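Local coordinates for lipolytic protein G-D-S-L family (Veillonella parvula DSM 2008, PDB 4RW0) that probably hydrolyses ester bonds of lipids or other acylated substrates in the manner of SGNH hydrolases, at residues V48-I52 against T91-A95; L72-T76 against G108-Q112; S85-Y89 against E126-L131; I143-L149 against L173-A178. All blocks are in the same frame, centred on the assembly; numbering follows the deposited sequence.

Contact 1. Residues V48-I52 against T91-A95; sequences VQGMI and TLVKA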
# COMPACT_ATOMS: atom_id res chain seq x y z
N VAL A 48 10.17 1.89 -5.45
CA VAL A 48 9.01 2.15 -6.30
C VAL A 48 9.33 1.66 -7.73
O VAL A 48 8.53 0.98 -8.32
CB VAL A 48 8.61 3.63 -6.39
CG1 VAL A 48 7.32 3.70 -7.18
CG2 VAL A 48 8.34 4.19 -5.05
N GLN A 49 10.56 1.86 -8.20
CA GLN A 49 10.89 1.34 -9.54
C GLN A 49 10.93 -0.19 -9.54
O GLN A 49 10.54 -0.83 -10.50
CB GLN A 49 12.24 1.89 -10.02
CG GLN A 49 12.59 1.44 -11.46
CD GLN A 49 11.67 2.06 -12.52
OE1 GLN A 49 11.50 3.27 -12.59
NE2 GLN A 49 11.01 1.22 -13.26
N GLY A 50 11.47 -0.79 -8.49
CA GLY A 50 11.37 -2.25 -8.37
C GLY A 50 9.95 -2.80 -8.40
O GLY A 50 9.63 -3.85 -9.02
N MSE A 51 9.03 -2.07 -7.81
CA MSE A 51 7.60 -2.47 -7.88
C MSE A 51 7.07 -2.43 -9.32
O MSE A 51 6.28 -3.22 -9.70
CB MSE A 51 6.72 -1.58 -6.98
CG MSE A 51 5.23 -1.97 -7.03
SE MSE A 51 4.07 -0.93 -5.77
CE MSE A 51 4.06 0.75 -6.80
N ILE A 52 7.41 -1.40 -10.07
CA ILE A 52 7.09 -1.35 -11.51
C ILE A 52 7.53 -2.59 -12.21
O ILE A 52 6.76 -3.21 -12.99
CB ILE A 52 7.65 -0.06 -12.17
CG1 ILE A 52 6.88 1.12 -11.63
CG2 ILE A 52 7.51 -0.11 -13.70
CD1 ILE A 52 7.43 2.48 -11.97
N THR A 91 7.14 8.42 -9.94
CA THR A 91 7.35 7.01 -10.24
C THR A 91 6.09 6.23 -9.87
O THR A 91 5.70 5.29 -10.59
CB THR A 91 8.59 6.54 -9.55
OG1 THR A 91 9.65 7.47 -9.79
CG2 THR A 91 8.94 5.18 -9.93
N LEU A 92 5.43 6.58 -8.74
CA LEU A 92 4.14 5.95 -8.40
C LEU A 92 3.07 6.18 -9.44
O LEU A 92 2.34 5.27 -9.83
CB LEU A 92 3.67 6.49 -7.05
CG LEU A 92 4.41 5.84 -5.85
CD1 LEU A 92 4.05 6.59 -4.57
CD2 LEU A 92 4.03 4.35 -5.70
N VAL A 93 2.98 7.39 -9.98
CA VAL A 93 2.05 7.62 -11.09
C VAL A 93 2.28 6.70 -12.29
O VAL A 93 1.32 6.14 -12.85
CB VAL A 93 2.10 9.11 -11.55
CG1 VAL A 93 1.32 9.26 -12.81
CG2 VAL A 93 1.56 10.02 -10.45
N LYS A 94 3.54 6.46 -12.64
CA LYS A 94 3.89 5.50 -13.69
C LYS A 94 3.39 4.11 -13.37
O LYS A 94 2.74 3.44 -14.17
CB LYS A 94 5.40 5.46 -13.84
CG LYS A 94 5.85 6.52 -14.82
CD LYS A 94 7.33 6.93 -14.68
CE LYS A 94 8.35 5.82 -14.85
NZ LYS A 94 9.74 6.38 -14.78
N ALA A 95 3.57 3.72 -12.13
CA ALA A 95 3.02 2.44 -11.68
C ALA A 95 1.51 2.38 -11.80
O ALA A 95 0.97 1.35 -12.26
CB ALA A 95 3.48 2.16 -10.27
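Residues Val48-Ile52 and Thr91-Ala95 are single helical turns that run almost parallel, their axes 9.3 Å apart and 15° from parallel, with Val48 level with Thr91 and Ile52 level with Ala95. They belong to helices 48-59 and 85-100, neighbours in one helical layer of the alpha/beta/alpha sandwich of the SGNH hydrolases. No hydrogen bond crosses between them, and the contact is mainly apolar. Thr91 turns its methyl across the gap. Its CG2 is anti to the backbone N, and OG1 is turned back to its own helix, where it bonds to Tyr87 O. The methyl sits between two partners, with CG2 of Thr91 3.5 Å from Val48 CG1 and 3.7 Å from Ile52 CD1. Val48 CG1 also reaches the CD2 branch of Leu92, at 3.7 Å. The selenomethionine Met51 comes to the same leucine. Its chain is extended until a bend at the last torsion (chi3 74°) turns the methyl toward the other helix. Met51 CE then lies 3.8 Å from Leu92 CD2 and equally close to Ala95 CB. On the inner side, toward the sheet, Met51 and Val48 pack on Cys74, and Leu92 packs on Val127 and Leu131 of helix 120-138. On the outer side Gln49 and Lys94 approach each other loosely. Their polar ends, OE1 of Gln49 and NZ of Lys94, are 4.2 Å apart, too far for a hydrogen bond. Ile52 packs beside them: its CG1 lies 3.8 Å from Ala95 CB, and its CD1 rests 3.6 Å from the carbonyl oxygen of Thr91.

Contact 2. Residues L72-T76 against G108-Q112; sequences LMCGT and GLETQ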
# COMPACT_ATOMS: atom_id res chain seq x y z
N LEU A 72 -1.71 -0.93 -4.99
CA LEU A 72 -0.33 -0.53 -5.06
C LEU A 72 -0.01 0.39 -3.86
O LEU A 72 -0.74 1.32 -3.53
CB LEU A 72 -0.06 0.38 -6.27
CG LEU A 72 -0.55 -0.11 -7.57
CD1 LEU A 72 -0.31 0.93 -8.63
CD2 LEU A 72 0.23 -1.38 -7.84
N MSE A 73 1.15 0.19 -3.30
CA MSE A 73 1.66 1.10 -2.28
C MSE A 73 3.14 0.94 -2.14
O MSE A 73 3.65 -0.20 -1.92
CB MSE A 73 0.94 0.79 -0.92
CG MSE A 73 1.54 1.67 0.13
SE MSE A 73 0.56 1.43 1.89
CE MSE A 73 0.96 -0.47 2.35
N CYS A 74 3.92 2.03 -2.22
CA CYS A 74 5.37 1.90 -2.11
C CYS A 74 6.04 3.27 -1.88
O CYS A 74 5.39 4.30 -1.93
CB CYS A 74 5.91 1.27 -3.40
SG CYS A 74 7.39 0.26 -3.18
N GLY A 75 7.32 3.28 -1.61
CA GLY A 75 8.09 4.53 -1.57
C GLY A 75 8.86 4.75 -0.33
O GLY A 75 9.87 5.47 -0.33
N THR A 76 8.46 4.09 0.77
CA THR A 76 9.27 4.16 1.99
C THR A 76 10.74 3.93 1.80
O THR A 76 11.58 4.67 2.35
CB THR A 76 8.72 3.17 3.05
OG1 THR A 76 7.41 3.60 3.40
CG2 THR A 76 9.63 3.04 4.30
N GLY A 108 -2.68 2.82 -1.84
CA GLY A 108 -2.48 2.89 -0.39
C GLY A 108 -1.54 4.00 -0.08
O GLY A 108 -0.57 4.21 -0.80
N LEU A 109 -1.84 4.78 0.95
CA LEU A 109 -0.93 5.85 1.38
C LEU A 109 -0.07 5.26 2.46
O LEU A 109 -0.57 4.90 3.52
CB LEU A 109 -1.71 7.04 1.93
CG LEU A 109 -2.81 7.54 1.00
CD1 LEU A 109 -3.59 8.71 1.63
CD2 LEU A 109 -2.23 7.97 -0.34
N GLU A 110 1.24 5.24 2.24
CA GLU A 110 2.12 4.58 3.13
C GLU A 110 2.23 5.35 4.48
O GLU A 110 2.00 6.54 4.55
CB GLU A 110 3.49 4.36 2.49
CG GLU A 110 4.15 3.07 3.03
CD GLU A 110 5.15 2.37 2.06
OE1 GLU A 110 5.66 3.05 1.14
OE2 GLU A 110 5.42 1.16 2.27
N THR A 111 2.58 4.61 5.49
CA THR A 111 2.60 5.03 6.86
C THR A 111 3.84 5.81 7.22
O THR A 111 4.79 5.93 6.46
CB THR A 111 2.46 3.76 7.74
OG1 THR A 111 3.34 2.74 7.27
CG2 THR A 111 1.05 3.23 7.66
N GLN A 112 3.82 6.40 8.40
CA GLN A 112 4.85 7.35 8.77
C GLN A 112 6.23 6.78 8.99
O GLN A 112 6.40 5.62 9.34
CB GLN A 112 4.40 8.11 10.04
CG GLN A 112 4.57 7.30 11.32
CD GLN A 112 3.55 7.72 12.39
OE1 GLN A 112 2.34 7.68 12.17
NE2 GLN A 112 4.04 8.07 13.56
O HOH W 1 2.05 4.50 -2.13
O HOH W 2 6.42 3.83 5.79
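Glu110 reaches across to the start of helix 76-80 and takes a hydrogen bond from Thr76 N on its OE1, at 3.0 Å. The N-H comes from above the carboxylate plane. Gly75 holds the N-cap position, and the helix end probably helps to hold the acid group. Thr76 OG1 lies across the same carboxylate. It is also linked through a water to Thr111 O, with 2.6 Å from Thr76 OG1 to that water. Met73, a selenomethionine, packs beside the glutamate backbone, its SE 3.7 Å from Glu110 CA. Met73 CG lies 3.4 Å from Gly108 O. Behind these groups, Gly108 N donates to Leu72 O (3.0 Å). This is the pairing of strands 69-73 and 104-108, neighbours in the parallel sheet of the SGNH hydrolase fold, and the contact lies at their C-terminal ends. Gly75 and Thr76 begin the Gly-Thr-Asn-Asp sequence, which matches the GxND block of this family. Beyond Leu72 a second water bridges the strand ends, accepting from Cys74 N and donating to Gly108 O. Further out, Asn128 of helix 120-138 binds Glu110 O. Asp11, from the Gly-Asp-Ser sequence, brings its carboxylate close to OE2 of Glu110.

Contact 3. Residues S85-Y89 against E126-L131; sequences STYVY and EVNEQL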
# COMPACT_ATOMS: atom_id res chain seq x y z
N SER A 85 10.15 13.80 -2.77
CA SER A 85 8.75 13.57 -3.00
C SER A 85 8.38 13.66 -4.45
O SER A 85 7.42 13.02 -4.90
CB SER A 85 7.89 14.60 -2.25
OG SER A 85 8.26 15.91 -2.61
N THR A 86 9.10 14.48 -5.20
CA THR A 86 8.83 14.56 -6.64
C THR A 86 9.19 13.25 -7.37
O THR A 86 8.38 12.74 -8.16
CB THR A 86 9.55 15.79 -7.26
OG1 THR A 86 9.01 16.97 -6.65
CG2 THR A 86 9.28 15.80 -8.76
N TYR A 87 10.35 12.69 -7.07
CA TYR A 87 10.75 11.43 -7.67
C TYR A 87 9.73 10.30 -7.29
O TYR A 87 9.23 9.53 -8.16
CB TYR A 87 12.16 11.04 -7.25
CG TYR A 87 12.45 9.63 -7.68
CD1 TYR A 87 12.73 9.31 -9.03
CD2 TYR A 87 12.35 8.57 -6.78
CE1 TYR A 87 12.94 8.01 -9.44
CE2 TYR A 87 12.56 7.26 -7.17
CZ TYR A 87 12.86 6.97 -8.50
OH TYR A 87 13.00 5.63 -8.91
N VAL A 88 9.42 10.22 -5.98
CA VAL A 88 8.56 9.15 -5.46
C VAL A 88 7.19 9.23 -6.05
O VAL A 88 6.67 8.24 -6.61
CB VAL A 88 8.57 9.13 -3.91
CG1 VAL A 88 7.60 8.08 -3.40
CG2 VAL A 88 9.95 8.76 -3.47
N TYR A 89 6.62 10.45 -6.04
CA TYR A 89 5.32 10.65 -6.63
C TYR A 89 5.25 10.33 -8.12
O TYR A 89 4.33 9.64 -8.56
CB TYR A 89 4.75 12.06 -6.33
CG TYR A 89 3.51 12.42 -7.12
CD1 TYR A 89 2.29 11.88 -6.81
CD2 TYR A 89 3.56 13.35 -8.17
CE1 TYR A 89 1.18 12.18 -7.53
CE2 TYR A 89 2.44 13.66 -8.90
CZ TYR A 89 1.28 13.07 -8.58
OH TYR A 89 0.15 13.34 -9.26
N GLU A 126 4.17 14.72 1.88
CA GLU A 126 4.08 15.43 0.57
C GLU A 126 3.66 14.47 -0.52
O GLU A 126 2.80 14.78 -1.31
CB GLU A 126 5.45 16.04 0.16
CG GLU A 126 5.93 17.26 0.95
CD GLU A 126 7.43 17.62 0.77
OE1 GLU A 126 8.12 17.12 -0.14
OE2 GLU A 126 7.92 18.42 1.59
N VAL A 127 4.25 13.26 -0.54
CA VAL A 127 3.84 12.22 -1.51
C VAL A 127 2.38 11.95 -1.31
O VAL A 127 1.62 11.95 -2.28
CB VAL A 127 4.68 10.91 -1.35
CG1 VAL A 127 4.10 9.76 -2.12
CG2 VAL A 127 6.10 11.16 -1.76
N ASN A 128 1.94 11.74 -0.06
CA ASN A 128 0.58 11.30 0.13
C ASN A 128 -0.44 12.38 -0.24
O ASN A 128 -1.51 12.06 -0.77
CB ASN A 128 0.32 10.80 1.56
CG ASN A 128 0.96 9.46 1.86
OD1 ASN A 128 1.35 8.74 0.97
ND2 ASN A 128 1.09 9.15 3.16
N GLU A 129 -0.15 13.64 0.04
CA GLU A 129 -1.03 14.74 -0.45
C GLU A 129 -1.19 14.76 -1.97
O GLU A 129 -2.31 14.89 -2.49
CB GLU A 129 -0.53 16.15 0.02
CG GLU A 129 -0.76 16.39 1.51
CD GLU A 129 -2.20 16.04 1.98
OE1 GLU A 129 -2.31 15.14 2.87
OE2 GLU A 129 -3.21 16.61 1.44
N GLN A 130 -0.11 14.57 -2.67
CA GLN A 130 -0.19 14.53 -4.13
C GLN A 130 -0.93 13.33 -4.64
O GLN A 130 -1.64 13.40 -5.65
CB GLN A 130 1.18 14.63 -4.74
CG GLN A 130 1.88 15.96 -4.47
CD GLN A 130 3.31 15.98 -4.98
OE1 GLN A 130 3.56 16.09 -6.17
NE2 GLN A 130 4.25 15.88 -4.07
N LEU A 131 -0.82 12.19 -3.94
CA LEU A 131 -1.56 11.00 -4.36
C LEU A 131 -3.03 11.21 -4.16
O LEU A 131 -3.87 10.80 -4.99
CB LEU A 131 -1.10 9.75 -3.53
CG LEU A 131 0.28 9.18 -3.88
CD1 LEU A 131 0.68 8.05 -2.89
CD2 LEU A 131 0.25 8.64 -5.32
O HOH W 3 10.80 16.04 -0.86
O HOH W 4 6.92 16.50 -4.72
O HOH W 5 -1.13 15.14 -7.46
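Glu126 meets Ser85 at the N-terminal end of helix 85-100, where the turns 85-89 and 126-131 cross at about 45°, their axes 9.3 Å apart. Ser85 OG donates a hydrogen bond to Glu126 OE1 (2.8 Å), which accepts it through its anti lone pair. A water doubles this link, accepting from Ser85 N and donating to the same OE1. Val127 comes next. Its CG2 branch fits against the first turn of helix 85-100, 3.8 Å from both Ser85 CA and Val88 CG1. Gln130 lies over Tyr89. The CB of Gln130 stands 3.8 Å from the centroid of the Tyr89 ring and 20° off its normal, a CH-pi contact over the face. Gln130 OE1 leans to Tyr89 CD2 at 3.4 Å. Gln130 NE2 donates to a water that in turn donates to Ser85 OG. The ring gets there because CG of Tyr89 is anti to the backbone N (chi1 169°), which swings it off its own helix. Tyr89 OH then shares a water with Gln130 O. Leu131 comes last, with its CD2 at the ring edge, 4.1 Å from Tyr89 CD1. An alanine in place of Tyr89 would probably leave Gln130 CB and Leu131 CD2 without the ring they pack on, and the bridging water without its hydroxyl. Both helices, 85-100 and 120-138, belong to one helical layer of the alpha/beta/alpha sandwich, joined through strand 104-108. The outer edge, held by the Ser85-Glu126 bond and bridging waters, is thus polar and hydrated, while the inner side, where Val127 and Leu131 also meet Leu92, packs through hydrocarbon.

Contact 4. Residues I143-L149 against L173-A178; sequences IDFYTTL and LMAYKA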
# COMPACT_ATOMS: atom_id res chain seq x y z
N ILE A 143 -6.75 4.14 0.12
CA ILE A 143 -6.72 3.68 1.50
C ILE A 143 -5.68 4.44 2.31
O ILE A 143 -4.46 4.28 2.12
CB ILE A 143 -6.48 2.14 1.61
CG1 ILE A 143 -7.43 1.35 0.72
CG2 ILE A 143 -6.54 1.70 3.10
CD1 ILE A 143 -7.08 -0.14 0.58
N ASP A 144 -6.14 5.28 3.25
CA ASP A 144 -5.25 6.19 4.00
C ASP A 144 -4.72 5.50 5.22
O ASP A 144 -5.18 5.77 6.37
CB ASP A 144 -5.99 7.49 4.41
CG ASP A 144 -5.07 8.52 5.09
OD1 ASP A 144 -3.84 8.35 5.23
OD2 ASP A 144 -5.59 9.56 5.53
N PHE A 145 -3.73 4.61 5.03
CA PHE A 145 -3.13 3.95 6.17
C PHE A 145 -2.38 4.90 7.07
O PHE A 145 -2.26 4.68 8.29
CB PHE A 145 -2.18 2.86 5.71
CG PHE A 145 -2.84 1.72 4.95
CD1 PHE A 145 -3.66 0.79 5.60
CD2 PHE A 145 -2.56 1.52 3.60
CE1 PHE A 145 -4.19 -0.29 4.93
CE2 PHE A 145 -3.09 0.44 2.92
CZ PHE A 145 -3.92 -0.48 3.59
N TYR A 146 -1.81 5.95 6.46
CA TYR A 146 -0.98 6.87 7.18
C TYR A 146 -1.75 7.42 8.41
O TYR A 146 -1.24 7.40 9.54
CB TYR A 146 -0.56 8.09 6.30
CG TYR A 146 0.32 9.08 7.05
CD1 TYR A 146 -0.22 10.06 7.88
CD2 TYR A 146 1.68 9.03 6.96
CE1 TYR A 146 0.58 10.93 8.61
CE2 TYR A 146 2.48 9.86 7.68
CZ TYR A 146 1.92 10.83 8.50
OH TYR A 146 2.82 11.63 9.21
N THR A 147 -2.97 7.87 8.16
CA THR A 147 -3.78 8.51 9.20
C THR A 147 -4.18 7.53 10.30
O THR A 147 -4.12 7.83 11.50
CB THR A 147 -4.99 9.19 8.59
OG1 THR A 147 -4.53 10.17 7.68
CG2 THR A 147 -5.80 9.95 9.68
N THR A 148 -4.52 6.32 9.90
CA THR A 148 -4.86 5.27 10.83
C THR A 148 -3.82 5.01 11.87
O THR A 148 -4.11 4.98 13.06
CB THR A 148 -5.18 3.96 10.03
OG1 THR A 148 -6.24 4.21 9.13
CG2 THR A 148 -5.59 2.90 10.94
N LEU A 149 -2.58 4.81 11.48
CA LEU A 149 -1.55 4.56 12.44
C LEU A 149 -1.05 5.83 13.15
O LEU A 149 -0.59 5.74 14.31
CB LEU A 149 -0.39 3.83 11.81
CG LEU A 149 -0.79 2.38 11.34
CD1 LEU A 149 0.43 1.50 11.21
CD2 LEU A 149 -1.74 1.65 12.29
N LEU A 173 -5.19 -2.76 12.57
CA LEU A 173 -5.82 -1.47 12.32
C LEU A 173 -5.80 -1.12 10.82
O LEU A 173 -6.75 -0.60 10.27
CB LEU A 173 -5.17 -0.37 13.13
CG LEU A 173 -5.36 -0.49 14.67
CD1 LEU A 173 -4.63 0.60 15.45
CD2 LEU A 173 -6.82 -0.47 15.05
N MSE A 174 -4.70 -1.47 10.15
CA MSE A 174 -4.59 -1.24 8.69
C MSE A 174 -5.59 -2.08 7.98
O MSE A 174 -6.24 -1.60 7.12
CB MSE A 174 -3.14 -1.52 8.24
CG MSE A 174 -2.12 -0.50 8.63
SE MSE A 174 -0.31 -1.06 8.01
CE MSE A 174 -0.48 -0.79 6.05
N ALA A 175 -5.75 -3.33 8.39
CA ALA A 175 -6.71 -4.24 7.74
C ALA A 175 -8.13 -3.69 7.83
O ALA A 175 -8.85 -3.69 6.86
CB ALA A 175 -6.66 -5.64 8.41
N TYR A 176 -8.50 -3.21 9.01
CA TYR A 176 -9.84 -2.58 9.19
C TYR A 176 -10.03 -1.40 8.29
O TYR A 176 -11.07 -1.27 7.61
CB TYR A 176 -10.13 -2.21 10.65
CG TYR A 176 -9.83 -3.28 11.64
CD1 TYR A 176 -10.01 -4.60 11.34
CD2 TYR A 176 -9.45 -2.96 12.92
CE1 TYR A 176 -9.74 -5.61 12.26
CE2 TYR A 176 -9.21 -3.95 13.86
CZ TYR A 176 -9.33 -5.25 13.51
OH TYR A 176 -9.07 -6.25 14.43
N LYS A 177 -9.01 -0.58 8.20
CA LYS A 177 -9.12 0.58 7.34
C LYS A 177 -9.20 0.17 5.86
O LYS A 177 -9.98 0.72 5.14
CB LYS A 177 -7.91 1.45 7.53
CG LYS A 177 -7.94 2.74 6.75
CD LYS A 177 -9.09 3.64 7.20
CE LYS A 177 -8.74 5.08 6.89
NZ LYS A 177 -9.76 5.94 7.55
N ALA A 178 -8.46 -0.87 5.44
CA ALA A 178 -8.53 -1.36 4.01
C ALA A 178 -9.89 -1.99 3.72
O ALA A 178 -10.46 -1.83 2.65
CB ALA A 178 -7.45 -2.43 3.80
O HOH W 6 -8.74 5.33 10.43
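With CG of Phe145 anti to its carbonyl carbon (chi1 -64°), the ring turns toward Met174, whose selenomethionine chain bends at its last torsion (chi3 72°) and carries the methyl over it. Met174 CE lies 3.7 Å from the centroid of the Phe145 ring, a CH-pi contact over one face. SE stands obliquely at 5.1 Å from that centroid, so the pair is a Met-aromatic contact. Ile143 CG2 covers the opposite face. The ring edge points to the Met174 backbone, with Phe145 CE1 3.3 Å from Met174 O. An alanine in place of Phe145 would probably open a gap between Ile143 and Met174 and leave the Met174 methyl free to turn. The segments join strand 141-143 and its following helix 145-154 to helix 168-182, which lies with helix 25-32 on one side of the sheet in the alpha/beta/alpha sandwich. The two helical turns cross at 134°. Asp144 makes the change from strand to helix, at the centre of an inverse gamma turn. It is also the N-cap, its OD1 accepting from Thr147 N at 3.1 Å. Ile143 packs with its CG2 and CD1 on Ala178, and Leu149 sets CD1 against Met174 CG. On the outer side Lys177 runs across Thr148, whose OG1 is 3.3 Å from Lys177 CG. A water accepts from Lys177 NZ and is hydrogen-bonded to Thr148 OG1, 3.0 Å away. Deeper in, Trp25 of helix 25-32 meets both Phe145 and Met174.

The four contacts cross the sandwich from one helical layer to the other. Contacts 1 and 3 share helix 85-100, their centres about 12 Å apart, and with helices 48-59 and 120-138 form one layer. Contact 2 lies nearest the chain's centre, on sheet strands 69-73 and 104-108, and touches all the others. Contact 4 lies on the other side, its centre about 21 Å from that of contact 1 with no touch. Along the chain contacts 1, 2 and 3 interlock, while contact 4 follows in series. The loop after strand 104-108 is tied to helix 120-138 through Glu110 O and Asn128, and to strand 141-143 through a probable bond from Leu109 N to Ile143 O.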